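Local atomic coordinates of beta-lactamase (Klebsiella pneumoniae, PDB entry 6KBY), a protein that probably hydrolyses beta-lactam antibiotics to substituted beta-amino acids as a class C enzyme, and can carry adenosine monophosphate in its active site. Residues 21-26 and 35-40; 29-34 and 53-58; 70-75 and 328-333; 293-298 and 320-325. All blocks are in the same frame, centred on the assembly; numbering follows the deposited sequence.

Contact 1: 21-26 and 35-40; sequences DLIQPL and MSVAVT
Ile-23, Leu-26, Met-35 and Val-37 meet with no flat group among them, so neither faces nor edges define this interface; the aromatic rings nearby belong to other parts of the chain, Tyr-50 touching Ile-23, and Tyr-350 touching both Leu-26 and Met-35. The contact lays helix 11-30 on one face of the large antiparallel sheet, with the short axes of 21-26 and 35-40 running nearly antiparallel (160°) at a closest approach of 10.6 Å. Ile-23 is central. Its CG1 branch lies beside the backbone N (chi1 -66°), which sends CD1 to the strand, 3.7 Å from Val-37 CG2 and 4.0 Å from Met-35 CE; the isoleucine and valine side chains run alongside each other with their ends pointing opposite ways. Met-35 bends at its last torsion (chi3 68°), and its thioether crosses Leu-26 at about a right angle, with Leu-26 CD2 placed 3.9 Å from Met-35 SD. Strand alternation turns Ser-36 the other way, where its hydroxyl bonds to Asn-49 and Ser-234, at the start of helix 234-244. The sheet is therefore covered by helices on both sides, as in the alpha/beta domain of class C beta-lactamases. All four touching residues are buried and no hydrogen bond crosses between the segments, which implies that helix and strand are held here by van der Waals packing and exclusion of water.

Contact 2: 29-34 and 53-58; sequences KNNIPG and AAKQPQ
Lys-55 NZ donates to a water at 2.8 Å, and the same water donates to the carbonyl oxygen Asn-31 O at 3.0 Å, a one-water bridge across a surface contact. The acceptor belongs to a Schellman motif: Asn-31 leaves the end of helix 11-30 with positive phi (55°) and closes the last turn, and the chain then heads into strand 34-41. Opposite it, segment 53-58 turns a corner at Ala-53, with a classic beta bulge at Ala-53 and Ala-54, and enters a small two-stranded hairpin that includes a cis peptide before Pro-57. Lys-55 spans the distance because its chain is extended from CG to NZ; the ammonium group also makes a cation-pi contact with Tyr-209, whose hydroxyl bonds to Lys-55 N. No direct hydrogen bond joins the two segments. Asn-347 ties them indirectly, its OD1 accepting from Gly-34 N while its ND2 makes a weak bond to Ala-53 O. The apolar part of the lysine crosses Pro-33, which also touches Tyr-209, at a slant and meets it at its CG corner through one methylene: Lys-55 CE sits 3.5 Å from Pro-33 CG and 4.0 Å from Pro-33 CB.

Contact 3: 70-75 and 328-333; sequences GSLSKT and FGAYIA. With AMP (adenosine monophosphate), chain B.
Leu-72 supplies the whole of the tight part of this contact from the helix side, and one of its methyls does the touching: Leu-72 CD1 is 3.9 Å from Ala-330 CB and 3.7 Å from Ile-332 CD1. The leucine and isoleucine side chains cross at a slant, in a buried layer that Leu-237 of helix 234-244 joins by touching both. Thus the first turn of helix 72-86 rests on the face of strand 328-335 that carries Ala-330 and Ile-332. The side of 70-75 that faces AMP is looser toward the strand, for the Ser-71 side chain stays 7.8 Å from the nearest atom of 328-333, and there a covalent bond and a hydrogen bond to the nucleotide replace apolar packing. The covalent bond joins Ser-71 OG to AMP P at 1.6 Å. In the hydrogen bond, Ser-71 N donates to AMP O1P at 2.8 Å with a bent N-H...O angle of 138°. Ser-71 and Lys-74 fit the SxxK motif of this enzyme class. The Lys-74 chain runs extended until its last torsion (chi4 57°) folds the amine back, so that Lys-74 NZ donates to Ser-71 OG at 2.8 Å; Asn-158 and Ala-227 O fix the same amine. Nearby, Ser-73 OG donates to Gly-70 O at 2.6 Å, tying the residue before Ser-71 to the start of the helix. Four oxygens surround the phosphorus, Ser-71 OG among them. The adduct is a tetrahedral phosphodiester on the serine, consistent with Ser-71 acting as the nucleophile and with a resemblance to the tetrahedral stage of acyl transfer.

Contact 4: 293-298 and 320-325; sequences TGNDMA and NKTGST. With AMP (adenosine monophosphate), chain B.
Segment 320-325 is an extended strand, whereas 293-298 leaves the end of helix 288-294 and continues as loop; their nearest CA atoms, Asn-295 and Thr-322, are 7.8 Å apart. The strand carries the Lys-321, Thr-322, Gly-323 triplet, a KTG-type motif that lines the active site of this family. Asn-295 points at it, and its amide meets that of Asn-320 with the planes 78° apart. Asn-295 ND2 donates to Asn-320 OD1 at 3.0 Å, nearly straight at 164°, and also bonds to Leu-291 O. The same Asn-320 OD1 accepts from Tyr-331 OH, so two partners hold it. Asn-295 OD1 lies 3.5 Å from Thr-322 CG2 and close to two waters (2.9 Å each), though not all their contacts can be hydrogen bonds at once; one water accepts from Thr-322 N, the other meets Thr-322 OG1. Lys-321 leaves the strand on the opposite side, and its folded chain brings NZ to Thr-322 O at 2.8 Å and to Tyr-156 OH. Farther along, the backbone grips the nucleotide. Ser-324 N, at 2.7 Å, and Ser-71 N both donate to AMP O1P, corresponding to the oxyanion hole of class C beta-lactamases, while AMP O3' donates to Ser-324 O at 2.6 Å.

Overall arrangement
Contacts 1, 3 and 4 all reach the large antiparallel sheet, but from different places. Contacts 3 and 4 form the active-site pair: their centres are about 8 Å apart, strands 328-335 and 317-325 are neighbours, with Ala-330 N 2.7 Å from Gly-323 O as a probable hydrogen bond, and both contacts touch AMP. Together they bring two backbone N-H groups, one from each contact, to the same phosphate oxygen. Contacts 1 and 2 share helix 11-30 and touch where Leu-26 O packs 3.9 Å from Ile-32 CD1. Contact 1 lies about 16 Å from contact 3 between centres, and contact 2, on the surface, about 23 Å from contact 4 between centres.

Contact 1: 21-26 and 35-40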
loop_
_atom_site.group_PDB
_atom_site.type_symbol
_atom_site.label_atom_id
_atom_site.label_comp_id
_atom_site.label_asym_id
_atom_site.label_seq_id
_atom_site.Cartn_x
_atom_site.Cartn_y
_atom_site.Cartn_z
ATOM N N ASP A 21 -14.041 3.137 -20.676
ATOM C CA ASP A 21 -13.385 2.775 -21.927
ATOM C C ASP A 21 -12.060 2.065 -21.712
ATOM O O ASP A 21 -11.610 1.345 -22.608
ATOM C CB ASP A 21 -13.172 4.007 -22.805
ATOM C CG ASP A 21 -14.462 4.515 -23.432
ATOM O OD1 ASP A 21 -15.520 3.873 -23.256
ATOM O OD2 ASP A 21 -14.412 5.570 -24.100
ATOM N N LEU A 22 -11.413 2.276 -20.563
ATOM C CA LEU A 22 -10.189 1.555 -20.234
ATOM C C LEU A 22 -10.459 0.287 -19.432
ATOM O O LEU A 22 -9.800 -0.735 -19.652
ATOM C CB LEU A 22 -9.238 2.461 -19.448
ATOM C CG LEU A 22 -8.682 3.622 -20.269
ATOM C CD1 LEU A 22 -8.086 4.693 -19.369
ATOM C CD2 LEU A 22 -7.640 3.125 -21.251
ATOM N N ILE A 23 -11.411 0.332 -18.501
ATOM C CA ILE A 23 -11.620 -0.790 -17.590
ATOM C C ILE A 23 -12.333 -1.946 -18.275
ATOM O O ILE A 23 -12.006 -3.111 -18.027
ATOM C CB ILE A 23 -12.356 -0.319 -16.324
ATOM C CG1 ILE A 23 -11.466 0.639 -15.523
ATOM C CG2 ILE A 23 -12.805 -1.506 -15.471
ATOM C CD1 ILE A 23 -10.190 0.001 -14.974
ATOM N N GLN A 24 -13.329 -1.672 -19.119
ATOM C CA GLN A 24 -14.041 -2.783 -19.752
ATOM C C GLN A 24 -13.129 -3.646 -20.611
ATOM O O GLN A 24 -13.145 -4.878 -20.443
ATOM C CB GLN A 24 -15.305 -2.299 -20.466
ATOM C CG GLN A 24 -16.359 -1.810 -19.502
ATOM C CD GLN A 24 -17.627 -1.407 -20.211
ATOM O OE1 GLN A 24 -17.588 -0.920 -21.341
ATOM N NE2 GLN A 24 -18.764 -1.629 -19.563
ATOM N N PRO A 25 -12.313 -3.098 -21.514
ATOM C CA PRO A 25 -11.384 -3.972 -22.249
ATOM C C PRO A 25 -10.349 -4.627 -21.353
ATOM O O PRO A 25 -9.988 -5.790 -21.578
ATOM C CB PRO A 25 -10.760 -3.029 -23.290
ATOM C CG PRO A 25 -11.745 -1.889 -23.411
ATOM C CD PRO A 25 -12.277 -1.714 -22.023
ATOM N N LEU A 26 -9.865 -3.912 -20.333
ATOM C CA LEU A 26 -8.922 -4.493 -19.382
ATOM C C LEU A 26 -9.500 -5.748 -18.735
ATOM O O LEU A 26 -8.830 -6.787 -18.642
ATOM C CB LEU A 26 -8.584 -3.452 -18.314
ATOM C CG LEU A 26 -7.609 -3.904 -17.230
ATOM C CD1 LEU A 26 -6.182 -3.902 -17.752
ATOM C CD2 LEU A 26 -7.743 -3.013 -16.004
ATOM N N MET A 35 -14.190 -5.353 -10.641
ATOM C CA MET A 35 -13.321 -4.247 -10.270
ATOM C C MET A 35 -14.134 -3.129 -9.648
ATOM O O MET A 35 -15.331 -2.982 -9.905
ATOM C CB MET A 35 -12.557 -3.659 -11.462
ATOM C CG MET A 35 -11.511 -4.586 -12.029
ATOM S SD MET A 35 -10.382 -3.848 -13.223
ATOM C CE MET A 35 -9.435 -2.721 -12.199
ATOM N N SER A 36 -13.455 -2.317 -8.848
ATOM C CA SER A 36 -13.963 -1.007 -8.488
ATOM C C SER A 36 -12.840 -0.006 -8.690
ATOM O O SER A 36 -11.688 -0.267 -8.312
ATOM C CB SER A 36 -14.487 -0.961 -7.053
ATOM O OG SER A 36 -15.023 0.317 -6.772
ATOM N N VAL A 37 -13.178 1.120 -9.304
ATOM C CA VAL A 37 -12.236 2.203 -9.531
ATOM C C VAL A 37 -12.805 3.448 -8.882
ATOM O O VAL A 37 -13.951 3.826 -9.158
ATOM C CB VAL A 37 -12.002 2.428 -11.035
ATOM C CG1 VAL A 37 -11.055 3.601 -11.256
ATOM C CG2 VAL A 37 -11.474 1.160 -11.679
ATOM N N ALA A 38 -12.012 4.087 -8.030
ATOM C CA ALA A 38 -12.408 5.306 -7.348
ATOM C C ALA A 38 -11.449 6.408 -7.763
ATOM O O ALA A 38 -10.226 6.209 -7.743
ATOM C CB ALA A 38 -12.352 5.107 -5.832
ATOM N N VAL A 39 -12.004 7.561 -8.135
ATOM C CA VAL A 39 -11.233 8.716 -8.582
ATOM C C VAL A 39 -11.650 9.925 -7.758
ATOM O O VAL A 39 -12.843 10.138 -7.514
ATOM C CB VAL A 39 -11.481 8.995 -10.083
ATOM C CG1 VAL A 39 -10.796 10.273 -10.533
ATOM C CG2 VAL A 39 -11.026 7.815 -10.930
ATOM N N THR A 40 -10.675 10.725 -7.337
ATOM C CA THR A 40 -10.947 12.040 -6.771
ATOM C C THR A 40 -10.249 13.111 -7.597
ATOM O O THR A 40 -9.094 12.947 -8.003
ATOM C CB THR A 40 -10.553 12.135 -5.281
ATOM O OG1 THR A 40 -11.002 13.388 -4.752
ATOM C CG2 THR A 40 -9.040 12.020 -5.076
#

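Contact 2: 29-34 and 53-58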
loop_
_atom_site.group_PDB
_atom_site.type_symbol
_atom_site.label_atom_id
_atom_site.label_comp_id
_atom_site.label_asym_id
_atom_site.label_seq_id
_atom_site.Cartn_x
_atom_site.Cartn_y
_atom_site.Cartn_z
ATOM N N LYS A 29 -9.978 -8.713 -21.508
ATOM C CA LYS A 29 -8.822 -9.441 -22.009
ATOM C C LYS A 29 -8.088 -10.183 -20.901
ATOM O O LYS A 29 -7.513 -11.243 -21.157
ATOM C CB LYS A 29 -7.898 -8.530 -22.809
ATOM C CG LYS A 29 -7.108 -7.544 -22.005
ATOM C CD LYS A 29 -6.287 -6.708 -22.971
ATOM C CE LYS A 29 -5.147 -6.009 -22.289
ATOM N NZ LYS A 29 -4.341 -5.227 -23.271
ATOM N N ASN A 30 -8.110 -9.668 -19.674
ATOM C CA ASN A 30 -7.454 -10.329 -18.554
ATOM C C ASN A 30 -8.377 -11.280 -17.808
ATOM O O ASN A 30 -7.931 -11.938 -16.862
ATOM C CB ASN A 30 -6.890 -9.292 -17.578
ATOM C CG ASN A 30 -5.722 -8.528 -18.155
ATOM O OD1 ASN A 30 -4.617 -9.055 -18.259
ATOM N ND2 ASN A 30 -5.951 -7.276 -18.515
ATOM N N ASN A 31 -9.644 -11.359 -18.205
ATOM C CA ASN A 31 -10.630 -12.188 -17.515
ATOM C C ASN A 31 -10.711 -11.860 -16.024
ATOM O O ASN A 31 -10.739 -12.748 -15.166
ATOM C CB ASN A 31 -10.395 -13.676 -17.759
ATOM C CG ASN A 31 -11.627 -14.495 -17.491
ATOM O OD1 ASN A 31 -12.743 -14.052 -17.759
ATOM N ND2 ASN A 31 -11.438 -15.695 -16.958
ATOM N N ILE A 32 -10.744 -10.567 -15.717
ATOM C CA ILE A 32 -10.901 -10.091 -14.346
ATOM C C ILE A 32 -12.386 -10.085 -14.023
ATOM O O ILE A 32 -13.148 -9.384 -14.702
ATOM C CB ILE A 32 -10.351 -8.665 -14.205
ATOM C CG1 ILE A 32 -8.857 -8.618 -14.533
ATOM C CG2 ILE A 32 -10.637 -8.121 -12.815
ATOM C CD1 ILE A 32 -8.353 -7.219 -14.820
ATOM N N PRO A 33 -12.850 -10.816 -13.005
ATOM C CA PRO A 33 -14.306 -10.878 -12.785
ATOM C C PRO A 33 -14.918 -9.572 -12.321
ATOM O O PRO A 33 -16.012 -9.219 -12.778
ATOM C CB PRO A 33 -14.464 -11.995 -11.745
ATOM C CG PRO A 33 -13.236 -12.830 -11.911
ATOM C CD PRO A 33 -12.138 -11.843 -12.221
ATOM N N GLY A 34 -14.253 -8.852 -11.425
ATOM C CA GLY A 34 -14.839 -7.663 -10.828
ATOM C C GLY A 34 -13.795 -6.619 -10.507
ATOM O O GLY A 34 -12.659 -6.940 -10.144
ATOM N N ALA A 53 -18.137 -9.698 -7.805
ATOM C CA ALA A 53 -17.330 -10.011 -6.635
ATOM C C ALA A 53 -17.146 -11.515 -6.469
ATOM O O ALA A 53 -16.132 -11.959 -5.923
ATOM C CB ALA A 53 -18.007 -9.438 -5.394
ATOM N N ALA A 54 -18.115 -12.308 -6.928
ATOM C CA ALA A 54 -18.040 -13.760 -6.862
ATOM C C ALA A 54 -18.797 -14.329 -8.050
ATOM O O ALA A 54 -19.811 -13.768 -8.469
ATOM C CB ALA A 54 -18.658 -14.287 -5.562
ATOM N N LYS A 55 -18.300 -15.442 -8.587
ATOM C CA LYS A 55 -18.929 -16.062 -9.749
ATOM C C LYS A 55 -20.047 -17.027 -9.376
ATOM O O LYS A 55 -21.079 -17.070 -10.055
ATOM C CB LYS A 55 -17.885 -16.821 -10.565
ATOM C CG LYS A 55 -16.801 -15.952 -11.156
ATOM C CD LYS A 55 -15.872 -16.781 -12.016
ATOM C CE LYS A 55 -14.696 -15.959 -12.497
ATOM N NZ LYS A 55 -13.804 -16.739 -13.399
ATOM N N GLN A 56 -19.859 -17.809 -8.320
ATOM C CA GLN A 56 -20.783 -18.891 -8.012
ATOM C C GLN A 56 -20.896 -19.119 -6.507
ATOM O O GLN A 56 -19.957 -19.614 -5.884
ATOM C CB GLN A 56 -20.331 -20.177 -8.706
ATOM C CG GLN A 56 -21.351 -21.300 -8.663
ATOM C CD GLN A 56 -22.757 -20.821 -8.965
ATOM O OE1 GLN A 56 -22.992 -20.131 -9.958
ATOM N NE2 GLN A 56 -23.700 -21.181 -8.102
ATOM N N PRO A 57 -22.037 -18.738 -5.910
ATOM C CA PRO A 57 -23.157 -18.013 -6.522
ATOM C C PRO A 57 -22.770 -16.591 -6.927
ATOM O O PRO A 57 -21.925 -15.969 -6.282
ATOM C CB PRO A 57 -24.197 -17.962 -5.397
ATOM C CG PRO A 57 -23.840 -19.092 -4.499
ATOM C CD PRO A 57 -22.348 -19.151 -4.532
ATOM N N GLN A 58 -23.390 -16.093 -7.990
ATOM C CA GLN A 58 -23.003 -14.812 -8.562
ATOM C C GLN A 58 -23.341 -13.671 -7.610
ATOM O O GLN A 58 -24.445 -13.611 -7.059
ATOM C CB GLN A 58 -23.728 -14.624 -9.892
ATOM C CG GLN A 58 -23.307 -13.402 -10.665
ATOM C CD GLN A 58 -23.850 -13.398 -12.077
ATOM O OE1 GLN A 58 -23.528 -14.275 -12.880
ATOM N NE2 GLN A 58 -24.680 -12.412 -12.389
HETATM O O HOH W 1 -11.470 -15.145 -13.541
#

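Contact 3: 70-75 and 328-333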
loop_
_atom_site.group_PDB
_atom_site.type_symbol
_atom_site.label_atom_id
_atom_site.label_comp_id
_atom_site.label_asym_id
_atom_site.label_seq_id
_atom_site.Cartn_x
_atom_site.Cartn_y
_atom_site.Cartn_z
ATOM N N GLY A 70 -3.435 -6.668 -0.553
ATOM C CA GLY A 70 -2.054 -7.103 -0.484
ATOM C C GLY A 70 -1.140 -6.010 0.032
ATOM O O GLY A 70 -1.408 -5.442 1.089
ATOM N N SER A 71 -0.107 -5.632 -0.729
ATOM C CA SER A 71 0.904 -4.694 -0.230
ATOM C C SER A 71 0.448 -3.252 -0.078
ATOM O O SER A 71 1.226 -2.455 0.461
ATOM C CB SER A 71 2.150 -4.724 -1.095
ATOM O OG SER A 71 2.744 -5.997 -0.994
ATOM N N LEU A 72 -0.754 -2.863 -0.513
ATOM C CA LEU A 72 -1.227 -1.573 -0.030
ATOM C C LEU A 72 -1.186 -1.560 1.483
ATOM O O LEU A 72 -1.007 -0.499 2.088
ATOM C CB LEU A 72 -2.633 -1.255 -0.528
ATOM C CG LEU A 72 -2.798 -1.123 -2.039
ATOM C CD1 LEU A 72 -4.152 -0.528 -2.377
ATOM C CD2 LEU A 72 -1.676 -0.287 -2.601
ATOM N N SER A 73 -1.284 -2.749 2.097
ATOM C CA SER A 73 -1.229 -2.871 3.545
ATOM C C SER A 73 0.069 -2.320 4.118
ATOM O O SER A 73 0.082 -1.853 5.260
ATOM C CB SER A 73 -1.373 -4.339 3.939
ATOM O OG SER A 73 -2.549 -4.916 3.392
ATOM N N LYS A 74 1.165 -2.379 3.356
ATOM C CA LYS A 74 2.436 -1.883 3.872
ATOM C C LYS A 74 2.360 -0.399 4.198
ATOM O O LYS A 74 3.050 0.075 5.112
ATOM C CB LYS A 74 3.557 -2.133 2.865
ATOM C CG LYS A 74 3.789 -3.602 2.540
ATOM C CD LYS A 74 5.099 -3.806 1.788
ATOM C CE LYS A 74 5.518 -5.268 1.767
ATOM N NZ LYS A 74 4.458 -6.129 1.174
ATOM N N THR A 75 1.545 0.359 3.454
ATOM C CA THR A 75 1.443 1.786 3.734
ATOM C C THR A 75 0.737 2.046 5.057
ATOM O O THR A 75 0.963 3.090 5.674
ATOM C CB THR A 75 0.748 2.553 2.597
ATOM O OG1 THR A 75 -0.645 2.206 2.529
ATOM C CG2 THR A 75 1.414 2.302 1.255
ATOM N N PHE A 328 -5.952 -11.257 -6.137
ATOM C CA PHE A 328 -6.350 -9.857 -6.241
ATOM C C PHE A 328 -5.209 -8.985 -6.750
ATOM O O PHE A 328 -4.031 -9.274 -6.523
ATOM C CB PHE A 328 -6.773 -9.282 -4.880
ATOM C CG PHE A 328 -8.077 -9.817 -4.352
ATOM C CD1 PHE A 328 -8.141 -11.059 -3.731
ATOM C CD2 PHE A 328 -9.231 -9.056 -4.434
ATOM C CE1 PHE A 328 -9.334 -11.527 -3.211
ATOM C CE2 PHE A 328 -10.423 -9.528 -3.924
ATOM C CZ PHE A 328 -10.476 -10.765 -3.313
ATOM N N GLY A 329 -5.579 -7.878 -7.394
ATOM C CA GLY A 329 -4.610 -6.906 -7.869
ATOM C C GLY A 329 -5.115 -5.494 -7.665
ATOM O O GLY A 329 -6.212 -5.152 -8.131
ATOM N N ALA A 330 -4.316 -4.670 -6.980
ATOM C CA ALA A 330 -4.708 -3.338 -6.549
ATOM C C ALA A 330 -3.623 -2.324 -6.893
ATOM O O ALA A 330 -2.444 -2.662 -7.041
ATOM C CB ALA A 330 -4.966 -3.319 -5.037
ATOM N N TYR A 331 -4.026 -1.059 -6.969
ATOM C CA TYR A 331 -3.078 0.021 -7.208
ATOM C C TYR A 331 -3.670 1.322 -6.694
ATOM O O TYR A 331 -4.871 1.557 -6.854
ATOM C CB TYR A 331 -2.760 0.144 -8.703
ATOM C CG TYR A 331 -1.739 1.208 -9.067
ATOM C CD1 TYR A 331 -0.431 1.137 -8.592
ATOM C CD2 TYR A 331 -2.069 2.262 -9.916
ATOM C CE1 TYR A 331 0.516 2.091 -8.938
ATOM C CE2 TYR A 331 -1.130 3.219 -10.257
ATOM C CZ TYR A 331 0.161 3.128 -9.774
ATOM O OH TYR A 331 1.075 4.091 -10.141
ATOM N N ILE A 332 -2.821 2.158 -6.094
ATOM C CA ILE A 332 -3.167 3.521 -5.713
ATOM C C ILE A 332 -2.126 4.458 -6.293
ATOM O O ILE A 332 -0.923 4.188 -6.195
ATOM C CB ILE A 332 -3.169 3.703 -4.181
ATOM C CG1 ILE A 332 -4.388 3.024 -3.580
ATOM C CG2 ILE A 332 -3.085 5.204 -3.800
ATOM C CD1 ILE A 332 -4.504 3.152 -2.084
ATOM N N ALA A 333 -2.584 5.584 -6.841
ATOM C CA ALA A 333 -1.685 6.673 -7.202
ATOM C C ALA A 333 -2.363 8.001 -6.908
ATOM O O ALA A 333 -3.580 8.135 -7.074
ATOM C CB ALA A 333 -1.294 6.622 -8.683
HETATM P P AMP B . 2.723 -6.910 -2.255
HETATM O O1P AMP B . 1.311 -7.034 -2.736
HETATM O O2P AMP B . 3.760 -6.368 -3.202
HETATM O "O5'" AMP B . 3.212 -8.292 -1.643
HETATM C "C5'" AMP B . 2.391 -9.001 -0.727
HETATM C "C4'" AMP B . 1.817 -10.251 -1.342
HETATM O "O4'" AMP B . 2.874 -11.223 -1.563
HETATM C "C3'" AMP B . 0.799 -10.990 -0.484
HETATM O "O3'" AMP B . -0.505 -10.448 -0.580
HETATM C "C2'" AMP B . 0.915 -12.424 -0.977
HETATM O "O2'" AMP B . 0.229 -12.591 -2.211
HETATM C "C1'" AMP B . 2.416 -12.521 -1.242
HETATM N N9 AMP B . 3.151 -12.982 -0.049
HETATM C C8 AMP B . 4.005 -12.237 0.689
HETATM N N7 AMP B . 4.519 -12.959 1.720
HETATM C C5 AMP B . 3.981 -14.194 1.645
HETATM C C6 AMP B . 4.095 -15.447 2.423
HETATM N N6 AMP B . 4.897 -15.520 3.510
HETATM N N1 AMP B . 3.363 -16.511 2.013
HETATM C C2 AMP B . 2.559 -16.448 0.934
HETATM N N3 AMP B . 2.410 -15.340 0.181
HETATM C C4 AMP B . 3.084 -14.203 0.480
#

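Contact 4: 293-298 and 320-325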
loop_
_atom_site.group_PDB
_atom_site.type_symbol
_atom_site.label_atom_id
_atom_site.label_comp_id
_atom_site.label_asym_id
_atom_site.label_seq_id
_atom_site.Cartn_x
_atom_site.Cartn_y
_atom_site.Cartn_z
ATOM N N THR A 293 9.078 1.510 -15.127
ATOM C CA THR A 293 10.334 1.026 -14.561
ATOM C C THR A 293 10.300 1.078 -13.042
ATOM O O THR A 293 10.695 0.119 -12.366
ATOM C CB THR A 293 11.494 1.865 -15.094
ATOM O OG1 THR A 293 11.549 1.750 -16.524
ATOM C CG2 THR A 293 12.822 1.411 -14.489
ATOM N N GLY A 294 9.817 2.188 -12.494
ATOM C CA GLY A 294 9.728 2.353 -11.055
ATOM C C GLY A 294 8.754 1.418 -10.375
ATOM O O GLY A 294 8.801 1.290 -9.147
ATOM N N ASN A 295 7.875 0.773 -11.139
ATOM C CA ASN A 295 6.949 -0.226 -10.623
ATOM C C ASN A 295 7.352 -1.644 -11.013
ATOM O O ASN A 295 6.523 -2.557 -11.003
ATOM C CB ASN A 295 5.515 0.103 -11.031
ATOM C CG ASN A 295 4.896 1.128 -10.113
ATOM O OD1 ASN A 295 4.438 0.783 -9.020
ATOM N ND2 ASN A 295 4.917 2.394 -10.518
ATOM N N ASP A 296 8.614 -1.840 -11.358
ATOM C CA ASP A 296 9.183 -3.148 -11.651
ATOM C C ASP A 296 10.408 -3.379 -10.776
ATOM O O ASP A 296 11.509 -3.647 -11.256
ATOM C CB ASP A 296 9.501 -3.244 -13.138
ATOM C CG ASP A 296 9.941 -4.636 -13.560
ATOM O OD1 ASP A 296 9.637 -5.607 -12.842
ATOM O OD2 ASP A 296 10.595 -4.749 -14.620
ATOM N N MET A 297 10.224 -3.224 -9.461
ATOM C CA MET A 297 11.307 -3.311 -8.485
ATOM C C MET A 297 10.964 -4.267 -7.348
ATOM O O MET A 297 11.552 -4.172 -6.264
ATOM C CB MET A 297 11.657 -1.933 -7.916
ATOM C CG MET A 297 12.012 -0.898 -8.969
ATOM S SD MET A 297 12.438 0.692 -8.251
ATOM C CE MET A 297 14.069 0.325 -7.594
ATOM N N ALA A 298 10.032 -5.190 -7.579
ATOM C CA ALA A 298 9.434 -5.953 -6.491
ATOM C C ALA A 298 10.297 -7.107 -6.009
ATOM O O ALA A 298 10.168 -7.513 -4.849
ATOM C CB ALA A 298 8.083 -6.516 -6.931
ATOM N N ASN A 320 2.657 6.530 -5.136
ATOM C CA ASN A 320 1.928 5.339 -5.550
ATOM C C ASN A 320 2.342 4.108 -4.760
ATOM O O ASN A 320 3.386 4.083 -4.101
ATOM C CB ASN A 320 1.967 5.117 -7.075
ATOM C CG ASN A 320 3.319 4.622 -7.640
ATOM O OD1 ASN A 320 3.352 4.261 -8.819
ATOM N ND2 ASN A 320 4.399 4.611 -6.855
ATOM N N LYS A 321 1.491 3.082 -4.845
ATOM C CA LYS A 321 1.814 1.774 -4.293
ATOM C C LYS A 321 0.966 0.715 -4.981
ATOM O O LYS A 321 -0.246 0.886 -5.143
ATOM C CB LYS A 321 1.562 1.728 -2.783
ATOM C CG LYS A 321 2.037 0.427 -2.125
ATOM C CD LYS A 321 3.564 0.340 -2.034
ATOM C CE LYS A 321 4.036 -1.045 -1.607
ATOM N NZ LYS A 321 3.924 -2.036 -2.706
ATOM N N THR A 322 1.607 -0.385 -5.367
ATOM C CA THR A 322 0.927 -1.573 -5.857
ATOM C C THR A 322 0.644 -2.539 -4.711
ATOM O O THR A 322 1.328 -2.550 -3.682
ATOM C CB THR A 322 1.796 -2.293 -6.889
ATOM O OG1 THR A 322 3.095 -2.511 -6.330
ATOM C CG2 THR A 322 1.917 -1.487 -8.185
ATOM N N GLY A 323 -0.354 -3.393 -4.922
ATOM C CA GLY A 323 -0.587 -4.480 -3.993
ATOM C C GLY A 323 -1.267 -5.649 -4.666
ATOM O O GLY A 323 -2.133 -5.456 -5.526
ATOM N N SER A 324 -0.889 -6.868 -4.285
ATOM C CA SER A 324 -1.495 -8.050 -4.879
ATOM C C SER A 324 -1.573 -9.157 -3.843
ATOM O O SER A 324 -0.827 -9.169 -2.867
ATOM C CB SER A 324 -0.690 -8.585 -6.071
ATOM O OG SER A 324 -0.304 -7.547 -6.958
ATOM N N THR A 325 -2.488 -10.091 -4.078
ATOM C CA THR A 325 -2.467 -11.411 -3.460
ATOM C C THR A 325 -2.635 -12.428 -4.582
ATOM O O THR A 325 -2.743 -12.067 -5.757
ATOM C CB THR A 325 -3.576 -11.583 -2.416
ATOM O OG1 THR A 325 -4.839 -11.522 -3.083
ATOM C CG2 THR A 325 -3.512 -10.504 -1.334
HETATM P P AMP B . 2.723 -6.910 -2.255
HETATM O O1P AMP B . 1.311 -7.034 -2.736
HETATM O O2P AMP B . 3.760 -6.368 -3.202
HETATM O "O5'" AMP B . 3.212 -8.292 -1.643
HETATM C "C5'" AMP B . 2.391 -9.001 -0.727
HETATM C "C4'" AMP B . 1.817 -10.251 -1.342
HETATM O "O4'" AMP B . 2.874 -11.223 -1.563
HETATM C "C3'" AMP B . 0.799 -10.990 -0.484
HETATM O "O3'" AMP B . -0.505 -10.448 -0.580
HETATM C "C2'" AMP B . 0.915 -12.424 -0.977
HETATM O "O2'" AMP B . 0.229 -12.591 -2.211
HETATM C "C1'" AMP B . 2.416 -12.521 -1.242
HETATM N N9 AMP B . 3.151 -12.982 -0.049
HETATM C C8 AMP B . 4.005 -12.237 0.689
HETATM N N7 AMP B . 4.519 -12.959 1.720
HETATM C C5 AMP B . 3.981 -14.194 1.645
HETATM C C6 AMP B . 4.095 -15.447 2.423
HETATM N N6 AMP B . 4.897 -15.520 3.510
HETATM N N1 AMP B . 3.363 -16.511 2.013
HETATM C C2 AMP B . 2.559 -16.448 0.934
HETATM N N3 AMP B . 2.410 -15.340 0.181
HETATM C C4 AMP B . 3.084 -14.203 0.480
HETATM O O HOH W 2 6.864 3.167 -7.585
HETATM O O HOH W 3 4.355 0.775 -6.165
HETATM O O HOH W 4 5.200 -1.737 -7.894
#